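Pectinesterase A (Erwinia chrysanthemi, PDB 2NTP) hydrolyses the methyl esters of pectin, releasing methanol and leaving galacturonate chains, probably the first step in maceration and soft-rotting of plant tissue. Local coordinates at residues F251-G254 with R255-D258; H275-G278 with W279-M282; G284-K287 with N288-I292; F301-Y304 with K305-G308; A325-T329 with Q330-L334. All blocks are in the same frame, centred on the assembly; numbering follows the deposited sequence.

Contact 1 of 5, residues F251-G254 with R255-D258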
loop_
_atom_site.group_PDB
_atom_site.type_symbol
_atom_site.label_atom_id
_atom_site.label_comp_id
_atom_site.label_asym_id
_atom_site.label_seq_id
_atom_site.Cartn_x
_atom_site.Cartn_y
_atom_site.Cartn_z
ATOM N N PHE A 251 22.283 -11.662 -0.007
ATOM C CA PHE A 251 22.511 -13.095 -0.144
ATOM C C PHE A 251 23.936 -13.402 0.283
ATOM O O PHE A 251 24.724 -12.480 0.533
ATOM C CB PHE A 251 22.298 -13.535 -1.593
ATOM C CG PHE A 251 20.905 -13.305 -2.088
ATOM C CD1 PHE A 251 19.869 -14.148 -1.701
ATOM C CD2 PHE A 251 20.627 -12.241 -2.938
ATOM C CE1 PHE A 251 18.570 -13.932 -2.154
ATOM C CE2 PHE A 251 19.335 -12.019 -3.402
ATOM C CZ PHE A 251 18.306 -12.866 -3.008
ATOM N N SER A 252 24.258 -14.691 0.357
ATOM C CA SER A 252 25.607 -15.137 0.681
ATOM C C SER A 252 26.648 -14.617 -0.318
ATOM O O SER A 252 27.788 -14.355 0.070
ATOM C CB SER A 252 25.652 -16.662 0.770
ATOM O OG SER A 252 25.227 -17.256 -0.442
ATOM N N ASP A 253 26.243 -14.447 -1.579
ATOM C CA ASP A 253 27.149 -13.984 -2.642
ATOM C C ASP A 253 26.931 -12.514 -3.032
ATOM O O ASP A 253 27.260 -12.094 -4.138
ATOM C CB ASP A 253 27.072 -14.902 -3.871
ATOM C CG ASP A 253 25.743 -14.807 -4.598
ATOM O OD1 ASP A 253 24.718 -14.544 -3.924
ATOM O OD2 ASP A 253 25.734 -15.005 -5.827
ATOM N N GLY A 254 26.375 -11.735 -2.110
ATOM C CA GLY A 254 26.269 -10.298 -2.303
ATOM C C GLY A 254 24.863 -9.746 -2.185
ATOM O O GLY A 254 23.910 -10.469 -1.877
ATOM N N ARG A 255 24.743 -8.450 -2.443
ATOM C CA ARG A 255 23.470 -7.756 -2.325
ATOM C C ARG A 255 22.991 -7.288 -3.704
ATOM O O ARG A 255 23.637 -6.447 -4.345
ATOM C CB ARG A 255 23.624 -6.584 -1.360
ATOM C CG ARG A 255 22.343 -5.886 -1.047
ATOM C CD ARG A 255 22.498 -4.963 0.134
ATOM N NE ARG A 255 21.316 -4.120 0.275
ATOM C CZ ARG A 255 20.175 -4.503 0.839
ATOM N NH1 ARG A 255 20.036 -5.729 1.337
ATOM N NH2 ARG A 255 19.163 -3.649 0.905
ATOM N N TYR A 256 21.860 -7.832 -4.146
ATOM C CA TYR A 256 21.354 -7.595 -5.504
ATOM C C TYR A 256 19.871 -7.956 -5.620
ATOM O O TYR A 256 19.277 -8.461 -4.667
ATOM C CB TYR A 256 22.185 -8.387 -6.527
ATOM C CG TYR A 256 22.318 -9.864 -6.216
ATOM C CD1 TYR A 256 21.385 -10.783 -6.699
ATOM C CD2 TYR A 256 23.384 -10.350 -5.449
ATOM C CE1 TYR A 256 21.495 -12.140 -6.424
ATOM C CE2 TYR A 256 23.503 -11.714 -5.165
ATOM C CZ TYR A 256 22.553 -12.601 -5.656
ATOM O OH TYR A 256 22.652 -13.941 -5.382
ATOM N N ALA A 257 19.284 -7.695 -6.790
ATOM C CA ALA A 257 17.864 -7.961 -7.028
ATOM C C ALA A 257 17.522 -9.447 -6.870
ATOM O O ALA A 257 18.133 -10.309 -7.505
ATOM C CB ALA A 257 17.452 -7.455 -8.410
ATOM N N ASP A 258 16.546 -9.733 -6.012
ATOM C CA ASP A 258 16.169 -11.107 -5.678
ATOM C C ASP A 258 15.607 -11.829 -6.910
ATOM O O ASP A 258 14.546 -11.466 -7.395
ATOM C CB ASP A 258 15.142 -11.092 -4.537
ATOM C CG ASP A 258 14.778 -12.491 -4.033
ATOM O OD1 ASP A 258 15.208 -13.500 -4.629
ATOM O OD2 ASP A 258 14.050 -12.571 -3.019
#
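Tyr256 OH donates a short hydrogen bond of 2.6 Å to Asp253 OD1, on the syn lone pair of that oxygen. The carboxylate stands almost upright to the phenol ring, the two planes 85° apart, and OD1 sits at the ring edge, near its plane. Tyr256 places CG between the backbone N and the carbonyl carbon (chi1 52°), which brings its phenol end back to the aspartate; the two side chains cross at about a right angle. Phe251 lies over one face of the tyrosine: its CD2 comes to 3.4 Å from Tyr256 CZ, displaced toward the rim of the ring. The two rings lean obliquely against each other, centroids 4.8 Å apart and planes at 34°. The far end of the phenylalanine reaches Asp258, Phe251 CZ lying 3.6 Å from Asp258 OD1, an oxygen that meets the ring at its edge and accepts from the backbone N of Asn260. Beneath these side chains the main chain makes a type I turn from Phe251 to Gly254, which closes the hairpin: Gly254 N donates to Phe251 O, and Phe251 N to Gly254 O at 2.8 Å. Gly254 adopts a backbone conformation suited to glycine. Arg255 extends the other way, hydrogen-bonding Thr250 through NH1 and touching the bound methyl galacturonate of the glycan pocket. The hairpin pairs strand 248-251, which starts at the substrate-binding Thr248, with strand 256-257, and Lys287 of the neighbouring hairpin 282-294 packs against Asp253 and Tyr256.

Contact 2 of 5, residues H275-G278 with W279-M282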
loop_
_atom_site.group_PDB
_atom_site.type_symbol
_atom_site.label_atom_id
_atom_site.label_comp_id
_atom_site.label_asym_id
_atom_site.label_seq_id
_atom_site.Cartn_x
_atom_site.Cartn_y
_atom_site.Cartn_z
ATOM N N HIS A 275 -6.712 5.304 -18.525
ATOM C CA HIS A 275 -5.342 5.654 -18.135
ATOM C C HIS A 275 -4.443 4.406 -18.104
ATOM O O HIS A 275 -3.217 4.504 -18.205
ATOM C CB HIS A 275 -5.313 6.431 -16.805
ATOM C CG HIS A 275 -5.808 5.654 -15.621
ATOM N ND1 HIS A 275 -7.115 5.231 -15.490
ATOM C CD2 HIS A 275 -5.171 5.255 -14.493
ATOM C CE1 HIS A 275 -7.256 4.591 -14.343
ATOM N NE2 HIS A 275 -6.090 4.590 -13.721
ATOM N N ILE A 276 -5.068 3.236 -18.005
ATOM C CA ILE A 276 -4.360 1.957 -17.966
ATOM C C ILE A 276 -3.933 1.512 -19.369
ATOM O O ILE A 276 -4.765 1.452 -20.286
ATOM C CB ILE A 276 -5.247 0.847 -17.320
ATOM C CG1 ILE A 276 -5.582 1.171 -15.853
ATOM C CG2 ILE A 276 -4.583 -0.535 -17.451
ATOM C CD1 ILE A 276 -4.362 1.386 -14.931
ATOM N N TYR A 277 -2.646 1.195 -19.528
ATOM C CA TYR A 277 -2.127 0.666 -20.800
ATOM C C TYR A 277 -1.844 -0.839 -20.777
ATOM O O TYR A 277 -1.719 -1.466 -21.838
ATOM C CB TYR A 277 -0.887 1.445 -21.277
ATOM C CG TYR A 277 0.299 1.410 -20.334
ATOM C CD1 TYR A 277 1.122 0.282 -20.243
ATOM C CD2 TYR A 277 0.611 2.514 -19.546
ATOM C CE1 TYR A 277 2.215 0.256 -19.369
ATOM C CE2 TYR A 277 1.705 2.498 -18.673
ATOM C CZ TYR A 277 2.496 1.370 -18.593
ATOM O OH TYR A 277 3.569 1.358 -17.731
ATOM N N GLY A 278 -1.740 -1.413 -19.577
ATOM C CA GLY A 278 -1.371 -2.822 -19.410
ATOM C C GLY A 278 -0.283 -2.992 -18.371
ATOM O O GLY A 278 -0.218 -2.232 -17.406
ATOM N N TRP A 279 0.569 -3.996 -18.564
ATOM C CA TRP A 279 1.644 -4.301 -17.622
ATOM C C TRP A 279 2.968 -3.699 -18.100
ATOM O O TRP A 279 3.064 -3.216 -19.231
ATOM C CB TRP A 279 1.788 -5.820 -17.466
ATOM C CG TRP A 279 0.527 -6.527 -17.046
ATOM C CD1 TRP A 279 -0.344 -7.203 -17.857
ATOM C CD2 TRP A 279 0.000 -6.634 -15.716
ATOM N NE1 TRP A 279 -1.379 -7.723 -17.115
ATOM C CE2 TRP A 279 -1.195 -7.388 -15.799
ATOM C CE3 TRP A 279 0.422 -6.169 -14.462
ATOM C CZ2 TRP A 279 -1.974 -7.688 -14.672
ATOM C CZ3 TRP A 279 -0.346 -6.469 -13.343
ATOM C CH2 TRP A 279 -1.537 -7.221 -13.455
ATOM N N ASP A 280 3.992 -3.730 -17.248
ATOM C CA ASP A 280 5.296 -3.186 -17.635
ATOM C C ASP A 280 6.456 -3.965 -17.022
ATOM O O ASP A 280 6.256 -4.825 -16.157
ATOM C CB ASP A 280 5.399 -1.698 -17.262
ATOM C CG ASP A 280 6.152 -0.874 -18.307
ATOM O OD1 ASP A 280 7.110 -1.387 -18.930
ATOM O OD2 ASP A 280 5.786 0.302 -18.499
ATOM N N LYS A 281 7.663 -3.654 -17.496
ATOM C CA LYS A 281 8.901 -4.219 -16.964
ATOM C C LYS A 281 9.485 -3.326 -15.868
ATOM O O LYS A 281 9.040 -2.194 -15.665
ATOM C CB LYS A 281 9.927 -4.414 -18.095
ATOM C CG LYS A 281 10.333 -3.129 -18.813
ATOM C CD LYS A 281 11.229 -3.410 -20.017
ATOM C CE LYS A 281 11.711 -2.107 -20.636
ATOM N NZ LYS A 281 12.286 -2.310 -21.997
ATOM N N MET A 282 10.484 -3.850 -15.163
ATOM C CA MET A 282 11.175 -3.103 -14.123
ATOM C C MET A 282 12.623 -3.555 -14.046
ATOM O O MET A 282 12.918 -4.734 -14.256
ATOM C CB MET A 282 10.491 -3.307 -12.770
ATOM C CG MET A 282 10.964 -2.358 -11.675
ATOM S SD MET A 282 10.078 -2.619 -10.132
ATOM C CE MET A 282 10.797 -1.335 -9.116
#
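Tyr277 and Asp280 meet with their flat groups nearly perpendicular, ring and carboxylate planes 88° apart. The phenol OH donates to Asp280 OD2 at 2.6 Å, using the anti lone pair of that oxygen. The ring runs forward along the chain because Tyr277 CG sits between the backbone N and the carbonyl carbon (chi1 61°), and its edge comes alongside the main chain: Tyr277 CE1 is 3.6 Å from Trp279 O, close to the ring plane. Asp280 is gripped at both oxygens, since OD1 accepts from Lys281 N at 2.7 Å, again on an anti lone pair, which fixes the rotation of the carboxylate. Trp279 projects away from this pair, and its indole stacks with the ring of Phe301. Gly278, at phi 132°, takes backbone angles that favour glycine. The weakly bonded strand about 276-278 is the outer member of a short parallel sheet, joined through Tyr277 and Gly278 to strand 239-242. Tyr277 and Asp280 pack on the substrate-binding Tyr206 of strand 205-210, and Met282, where the chain enters the hairpin strand 282-285, touches a galacturonate of the bound glycan and the nucleophile Asp175.

Contact 3 of 5, residues G284-K287 with N288-I292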
loop_
_atom_site.group_PDB
_atom_site.type_symbol
_atom_site.label_atom_id
_atom_site.label_comp_id
_atom_site.label_asym_id
_atom_site.label_seq_id
_atom_site.Cartn_x
_atom_site.Cartn_y
_atom_site.Cartn_z
ATOM N N GLY A 284 16.557 -3.742 -12.111
ATOM C CA GLY A 284 17.296 -3.814 -10.865
ATOM C C GLY A 284 18.767 -4.002 -11.183
ATOM O O GLY A 284 19.174 -3.884 -12.338
ATOM N N LYS A 285 19.556 -4.289 -10.151
ATOM C CA LYS A 285 20.974 -4.608 -10.320
ATOM C C LYS A 285 21.204 -6.079 -10.014
ATOM O O LYS A 285 20.701 -6.601 -9.012
ATOM C CB LYS A 285 21.843 -3.742 -9.400
ATOM C CG LYS A 285 21.775 -2.241 -9.650
ATOM C CD LYS A 285 22.481 -1.841 -10.934
ATOM C CE LYS A 285 22.607 -0.328 -11.055
ATOM N NZ LYS A 285 23.786 0.211 -10.309
ATOM N N ASP A 286 21.957 -6.756 -10.878
ATOM C CA ASP A 286 22.217 -8.181 -10.686
ATOM C C ASP A 286 23.448 -8.421 -9.796
ATOM O O ASP A 286 24.043 -7.469 -9.272
ATOM C CB ASP A 286 22.292 -8.923 -12.038
ATOM C CG ASP A 286 23.542 -8.588 -12.853
ATOM O OD1 ASP A 286 24.521 -8.031 -12.306
ATOM O OD2 ASP A 286 23.552 -8.918 -14.056
ATOM N N LYS A 287 23.823 -9.688 -9.635
ATOM C CA LYS A 287 24.910 -10.073 -8.732
ATOM C C LYS A 287 26.273 -9.531 -9.155
ATOM O O LYS A 287 27.217 -9.563 -8.362
ATOM C CB LYS A 287 24.975 -11.597 -8.578
ATOM C CG LYS A 287 25.287 -12.350 -9.864
ATOM C CD LYS A 287 25.394 -13.850 -9.639
ATOM C CE LYS A 287 25.603 -14.565 -10.966
ATOM N NZ LYS A 287 25.899 -16.017 -10.801
ATOM N N ASN A 288 26.364 -9.047 -10.391
ATOM C CA ASN A 288 27.611 -8.511 -10.943
ATOM C C ASN A 288 27.626 -6.987 -10.934
ATOM O O ASN A 288 28.636 -6.353 -11.258
ATOM C CB ASN A 288 27.835 -9.047 -12.364
ATOM C CG ASN A 288 27.775 -10.552 -12.428
ATOM O OD1 ASN A 288 28.430 -11.238 -11.628
ATOM N ND2 ASN A 288 26.995 -11.084 -13.365
ATOM N N GLY A 289 26.501 -6.396 -10.542
ATOM C CA GLY A 289 26.359 -4.949 -10.557
ATOM C C GLY A 289 25.805 -4.386 -11.854
ATOM O O GLY A 289 25.739 -3.167 -12.007
ATOM N N ASN A 290 25.418 -5.258 -12.783
ATOM C CA ASN A 290 24.864 -4.831 -14.073
ATOM C C ASN A 290 23.359 -4.621 -13.994
ATOM O O ASN A 290 22.677 -5.247 -13.181
ATOM C CB ASN A 290 25.172 -5.849 -15.176
ATOM C CG ASN A 290 26.647 -5.919 -15.514
ATOM O OD1 ASN A 290 27.334 -6.870 -15.138
ATOM N ND2 ASN A 290 27.143 -4.916 -16.234
ATOM N N THR A 291 22.847 -3.750 -14.857
ATOM C CA THR A 291 21.405 -3.572 -15.011
ATOM C C THR A 291 20.786 -4.881 -15.475
ATOM O O THR A 291 21.292 -5.530 -16.391
ATOM C CB THR A 291 21.082 -2.473 -16.043
ATOM O OG1 THR A 291 21.848 -1.302 -15.744
ATOM C CG2 THR A 291 19.590 -2.136 -16.030
ATOM N N ILE A 292 19.698 -5.268 -14.819
ATOM C CA ILE A 292 18.922 -6.433 -15.228
ATOM C C ILE A 292 17.452 -6.031 -15.313
ATOM O O ILE A 292 16.955 -5.312 -14.443
ATOM C CB ILE A 292 19.149 -7.651 -14.276
ATOM C CG1 ILE A 292 18.336 -8.872 -14.733
ATOM C CG2 ILE A 292 18.871 -7.281 -12.812
ATOM C CD1 ILE A 292 18.771 -10.193 -14.093
HETATM O O HOH W 1 26.175 -1.079 -10.036
HETATM O O HOH W 2 25.942 -9.065 -15.129
HETATM O O HOH W 3 22.198 -8.149 -16.185
#
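Asp286 and Asn290 lie side by side, pointing the same way, at the turn of a beta hairpin, strands 282-285 and 291-294 joined by a type I turn from Asp286 to Gly289 with a G1 beta bulge at the left-handed Gly289. Asp286 OD1 accepts two backbone bonds from opposite faces of its carboxylate: Asn288 N at 2.8 Å, which makes an Asx turn, and Asn290 N at 3.0 Å, each well out of the plane. With CG held between the backbone N and the carbonyl carbon (chi1 71°), the carboxylate folds back over the turn to meet both donors. OD2 is served by water: water 2 donates to it and to Asn290 OD1 while accepting from Asn288 ND2, and water 3 joins it to Thr291 O. The main-chain groups are paired as well. Asp286 N gives to Asn290 O at 2.8 Å, Gly289 N to Asp286 O, and Gly284 and Ile292 exchange both their N-H and C=O groups as an antiparallel hydrogen-bonded pair. Lys285 and Thr291 form the next, non-hydrogen-bonded pair. On the face of Ile292, its CG2 packs 3.9 Å from Asp286 CB. The Lys285 chain, bent at chi2 and chi4, brings NZ to water 1 at 2.7 Å, and that water donates to Gly289 O at 2.9 Å.

Contact 4 of 5, residues F301-Y304 with K305-G308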
loop_
_atom_site.group_PDB
_atom_site.type_symbol
_atom_site.label_atom_id
_atom_site.label_comp_id
_atom_site.label_asym_id
_atom_site.label_seq_id
_atom_site.Cartn_x
_atom_site.Cartn_y
_atom_site.Cartn_z
ATOM N N PHE A 301 1.203 -12.042 -13.695
ATOM C CA PHE A 301 0.322 -10.905 -13.939
ATOM C C PHE A 301 -0.904 -11.348 -14.734
ATOM O O PHE A 301 -0.782 -11.735 -15.906
ATOM C CB PHE A 301 1.067 -9.831 -14.741
ATOM C CG PHE A 301 2.169 -9.115 -13.985
ATOM C CD1 PHE A 301 2.282 -9.189 -12.599
ATOM C CD2 PHE A 301 3.070 -8.309 -14.684
ATOM C CE1 PHE A 301 3.298 -8.498 -11.926
ATOM C CE2 PHE A 301 4.084 -7.608 -14.018
ATOM C CZ PHE A 301 4.197 -7.705 -12.637
ATOM N N PHE A 302 -2.080 -11.294 -14.107
ATOM C CA PHE A 302 -3.307 -11.794 -14.741
ATOM C C PHE A 302 -4.526 -10.924 -14.487
ATOM O O PHE A 302 -4.588 -10.197 -13.496
ATOM C CB PHE A 302 -3.624 -13.216 -14.268
ATOM C CG PHE A 302 -2.523 -14.206 -14.517
ATOM C CD1 PHE A 302 -2.369 -14.794 -15.772
ATOM C CD2 PHE A 302 -1.648 -14.560 -13.497
ATOM C CE1 PHE A 302 -1.346 -15.716 -16.005
ATOM C CE2 PHE A 302 -0.621 -15.479 -13.723
ATOM C CZ PHE A 302 -0.474 -16.056 -14.980
ATOM N N GLU A 303 -5.502 -11.029 -15.388
ATOM C CA GLU A 303 -6.802 -10.395 -15.225
ATOM C C GLU A 303 -7.923 -11.406 -15.430
ATOM O O GLU A 303 -7.742 -12.434 -16.087
ATOM C CB GLU A 303 -6.983 -9.257 -16.226
ATOM C CG GLU A 303 -6.164 -8.022 -15.937
ATOM C CD GLU A 303 -6.203 -7.052 -17.092
ATOM O OE1 GLU A 303 -5.333 -7.155 -17.978
ATOM O OE2 GLU A 303 -7.120 -6.207 -17.125
ATOM N N TYR A 304 -9.084 -11.091 -14.872
ATOM C CA TYR A 304 -10.284 -11.867 -15.105
ATOM C C TYR A 304 -11.463 -10.909 -15.163
ATOM O O TYR A 304 -11.764 -10.226 -14.190
ATOM C CB TYR A 304 -10.484 -12.909 -14.002
ATOM C CG TYR A 304 -11.733 -13.753 -14.178
ATOM C CD1 TYR A 304 -11.785 -14.770 -15.134
ATOM C CD2 TYR A 304 -12.859 -13.535 -13.385
ATOM C CE1 TYR A 304 -12.929 -15.548 -15.293
ATOM C CE2 TYR A 304 -14.009 -14.310 -13.533
ATOM C CZ TYR A 304 -14.037 -15.312 -14.488
ATOM O OH TYR A 304 -15.176 -16.075 -14.637
ATOM N N LYS A 305 -12.094 -10.846 -16.330
ATOM C CA LYS A 305 -13.299 -10.045 -16.554
ATOM C C LYS A 305 -13.166 -8.579 -16.116
ATOM O O LYS A 305 -14.059 -8.021 -15.474
ATOM C CB LYS A 305 -14.528 -10.733 -15.933
ATOM C CG LYS A 305 -14.778 -12.109 -16.543
ATOM C CD LYS A 305 -16.097 -12.715 -16.116
ATOM C CE LYS A 305 -16.400 -13.944 -16.965
ATOM N NZ LYS A 305 -17.721 -14.561 -16.647
ATOM N N SER A 306 -12.040 -7.962 -16.475
ATOM C CA SER A 306 -11.908 -6.523 -16.324
ATOM C C SER A 306 -12.944 -5.844 -17.220
ATOM O O SER A 306 -13.374 -6.408 -18.228
ATOM C CB SER A 306 -10.499 -6.054 -16.683
ATOM O OG SER A 306 -9.528 -6.639 -15.837
ATOM N N TYR A 307 -13.362 -4.647 -16.836
ATOM C CA TYR A 307 -14.277 -3.869 -17.667
ATOM C C TYR A 307 -13.913 -2.387 -17.599
ATOM O O TYR A 307 -12.984 -2.008 -16.883
ATOM C CB TYR A 307 -15.745 -4.156 -17.302
ATOM C CG TYR A 307 -16.146 -3.794 -15.891
ATOM C CD1 TYR A 307 -15.764 -4.592 -14.806
ATOM C CD2 TYR A 307 -16.931 -2.673 -15.641
ATOM C CE1 TYR A 307 -16.135 -4.262 -13.501
ATOM C CE2 TYR A 307 -17.318 -2.339 -14.346
ATOM C CZ TYR A 307 -16.914 -3.136 -13.282
ATOM O OH TYR A 307 -17.286 -2.795 -11.996
ATOM N N GLY A 308 -14.610 -1.560 -18.370
ATOM C CA GLY A 308 -14.233 -0.150 -18.512
ATOM C C GLY A 308 -13.211 0.041 -19.618
ATOM O O GLY A 308 -12.628 -0.929 -20.108
HETATM O O HOH W 4 -10.575 -7.470 -13.440
HETATM O O HOH W 5 -18.002 -15.322 -13.654
#
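Ser306 OG donates to Glu303 OE2 at 2.8 Å across the point where strand 300-304, the outermost strand of the long parallel sheet in this right-handed beta-helix, passes into a loop. The carboxylate oxygen is met on its anti side, 22° out of the plane. The serine oxygen has a second partner: water 4 donates to it at 2.7 Å and also to Tyr304 O, linking the side chain to the end of the strand. Next to this pair, Tyr304 and Lys305 lie side by side and point the same way. The aliphatic chain of the lysine runs over one face of the phenol ring in a CH-pi contact, Lys305 CG standing 3.8 Å from the ring centroid and only 10° off the normal. Further out, Lys305 CE comes to 3.4 Å from Tyr304 OH. Tyr304 CG is anti to the backbone N (chi1 180°), and the lysine chain is extended beyond CG, which carries the methylenes from CG to CE past the ring toward Tyr304 OH. Lys305 itself has a left-handed backbone that turns the chain out of the strand. A second shell positions the polar ends. Glu303 OE1 forms a salt bridge with Arg317, so both carboxylate oxygens are engaged, and Ser306 and Glu303 also pack on Met272 of strand 271-272. Tyr304 OH hydrogen-bonds Asp322, at the start of helix 322-325. Water 5 joins the two side-chain ends, donating to Tyr304 OH and accepting from Lys305 NZ, each at 3.1 Å.

Contact 5 of 5, residues A325-T329 with Q330-L334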
loop_
_atom_site.group_PDB
_atom_site.type_symbol
_atom_site.label_atom_id
_atom_site.label_comp_id
_atom_site.label_asym_id
_atom_site.label_seq_id
_atom_site.Cartn_x
_atom_site.Cartn_y
_atom_site.Cartn_z
ATOM N N ALA A 325 -9.999 -18.596 -12.100
ATOM C CA ALA A 325 -10.588 -17.507 -11.310
ATOM C C ALA A 325 -11.145 -17.981 -9.967
ATOM O O ALA A 325 -11.115 -17.240 -8.985
ATOM C CB ALA A 325 -11.664 -16.795 -12.105
ATOM N N ALA A 326 -11.646 -19.217 -9.932
ATOM C CA ALA A 326 -12.199 -19.812 -8.713
ATOM C C ALA A 326 -11.144 -20.041 -7.629
ATOM O O ALA A 326 -11.483 -20.302 -6.474
ATOM C CB ALA A 326 -12.917 -21.123 -9.042
ATOM N N GLU A 327 -9.871 -19.940 -8.008
ATOM C CA GLU A 327 -8.766 -20.104 -7.063
ATOM C C GLU A 327 -8.464 -18.818 -6.295
ATOM O O GLU A 327 -7.624 -18.815 -5.391
ATOM C CB GLU A 327 -7.502 -20.590 -7.776
ATOM C CG GLU A 327 -7.647 -21.923 -8.513
ATOM C CD GLU A 327 -7.991 -23.091 -7.599
ATOM O OE1 GLU A 327 -7.544 -23.111 -6.433
ATOM O OE2 GLU A 327 -8.708 -24.005 -8.059
ATOM N N TYR A 328 -9.150 -17.735 -6.655
ATOM C CA TYR A 328 -8.887 -16.417 -6.065
ATOM C C TYR A 328 -10.048 -15.877 -5.231
ATOM O O TYR A 328 -10.250 -14.663 -5.130
ATOM C CB TYR A 328 -8.464 -15.424 -7.152
ATOM C CG TYR A 328 -7.156 -15.787 -7.817
ATOM C CD1 TYR A 328 -7.130 -16.572 -8.971
ATOM C CD2 TYR A 328 -5.941 -15.350 -7.292
ATOM C CE1 TYR A 328 -5.924 -16.916 -9.584
ATOM C CE2 TYR A 328 -4.733 -15.680 -7.900
ATOM C CZ TYR A 328 -4.731 -16.461 -9.043
ATOM O OH TYR A 328 -3.536 -16.789 -9.644
ATOM N N THR A 329 -10.811 -16.787 -4.631
ATOM C CA THR A 329 -11.856 -16.420 -3.680
ATOM C C THR A 329 -11.199 -15.971 -2.381
ATOM O O THR A 329 -10.048 -16.322 -2.117
ATOM C CB THR A 329 -12.779 -17.612 -3.366
ATOM O OG1 THR A 329 -12.005 -18.666 -2.787
ATOM C CG2 THR A 329 -13.467 -18.126 -4.637
ATOM N N GLN A 330 -11.929 -15.208 -1.569
ATOM C CA GLN A 330 -11.425 -14.787 -0.259
ATOM C C GLN A 330 -10.978 -15.984 0.592
ATOM O O GLN A 330 -9.928 -15.942 1.236
ATOM C CB GLN A 330 -12.469 -13.955 0.488
ATOM C CG GLN A 330 -11.968 -13.407 1.819
ATOM C CD GLN A 330 -13.028 -12.657 2.581
ATOM O OE1 GLN A 330 -13.707 -11.789 2.036
ATOM N NE2 GLN A 330 -13.172 -12.982 3.860
ATOM N N SER A 331 -11.772 -17.053 0.574
ATOM C CA SER A 331 -11.458 -18.265 1.329
ATOM C C SER A 331 -10.096 -18.855 0.949
ATOM O O SER A 331 -9.313 -19.246 1.821
ATOM C CB SER A 331 -12.562 -19.309 1.136
ATOM O OG SER A 331 -12.246 -20.512 1.810
ATOM N N LYS A 332 -9.816 -18.912 -0.350
ATOM C CA LYS A 332 -8.561 -19.492 -0.830
ATOM C C LYS A 332 -7.369 -18.574 -0.580
ATOM O O LYS A 332 -6.303 -19.032 -0.172
ATOM C CB LYS A 332 -8.654 -19.855 -2.310
ATOM C CG LYS A 332 -9.612 -20.998 -2.590
ATOM C CD LYS A 332 -9.122 -21.866 -3.724
ATOM C CE LYS A 332 -9.952 -23.137 -3.824
ATOM N NZ LYS A 332 -9.153 -24.256 -4.392
ATOM N N VAL A 333 -7.560 -17.278 -0.816
ATOM C CA VAL A 333 -6.473 -16.309 -0.679
ATOM C C VAL A 333 -6.061 -16.126 0.784
ATOM O O VAL A 333 -4.868 -16.053 1.095
ATOM C CB VAL A 333 -6.831 -14.950 -1.338
ATOM C CG1 VAL A 333 -5.716 -13.930 -1.132
ATOM C CG2 VAL A 333 -7.092 -15.143 -2.825
ATOM N N LEU A 334 -7.045 -16.072 1.681
ATOM C CA LEU A 334 -6.764 -15.804 3.101
ATOM C C LEU A 334 -6.656 -17.061 3.970
ATOM O O LEU A 334 -6.282 -16.983 5.141
ATOM C CB LEU A 334 -7.786 -14.820 3.681
ATOM C CG LEU A 334 -7.855 -13.431 3.034
ATOM C CD1 LEU A 334 -8.900 -12.599 3.745
ATOM C CD2 LEU A 334 -6.499 -12.710 3.046
#
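Charge pairing links Glu327 to Lys332: Lys332 NZ donates to Glu327 OE1 at 2.8 Å in a salt bridge, meeting the oxygen on its syn side, 30° out of the carboxylate plane. Both chains bend at chi2 to make the approach, and the lysine methylenes lie against the glutamate, Lys332 CD being 3.4 Å from Glu327 OE1. Capping bonds come next. Thr329 is the N-cap of helix 330-334; its OG1, between the backbone N and the carbonyl carbon (chi1 61°), accepts from Lys332 N at 3.3 Å, a long bond, while Thr329 O accepts from Val333 N at 3.0 Å in the first turn of the helix. This short helix follows helix 322-325 after a brief link, and the two pack across strands 264-268 and 182-186 of the long parallel sheet of the right-handed beta-helix. Van der Waals packing sets side-chain carbons against the cap and the backbone: Lys332 CG passes 3.3 Å from Thr329 OG1, and Val333 CG2 lies 3.9 Å from Tyr328 C. The Tyr328 ring packs on Gln264, Val266 and Leu268, while Val333 rests on Thr182 and Leu334 on Leu184. Glu327 O accepts a hydrogen bond from Tyr218 OH.

Overall arrangement
Following the chain, the five contacts come in series, none nesting within or crossing another. Contact 1 closes the hairpin of strands 248-251 and 256-257 beside the bound glycan. After strands 264-268 and 271-272, contact 2 leads from strand 276-278 into the next hairpin, whose turn contact 3 closes. Contacts 1 and 3 touch, Ala257 N probably bonding to Lys285 O at 2.9 Å, so the two hairpins stand together at the substrate cleft. Contact 4 ends strand 300-304 and meets contact 2 through Trp279 and Phe301. Contact 5 joins the two C-terminal helices and touches contact 4, Tyr304 CD1 lying 3.6 Å from Ala325 CB.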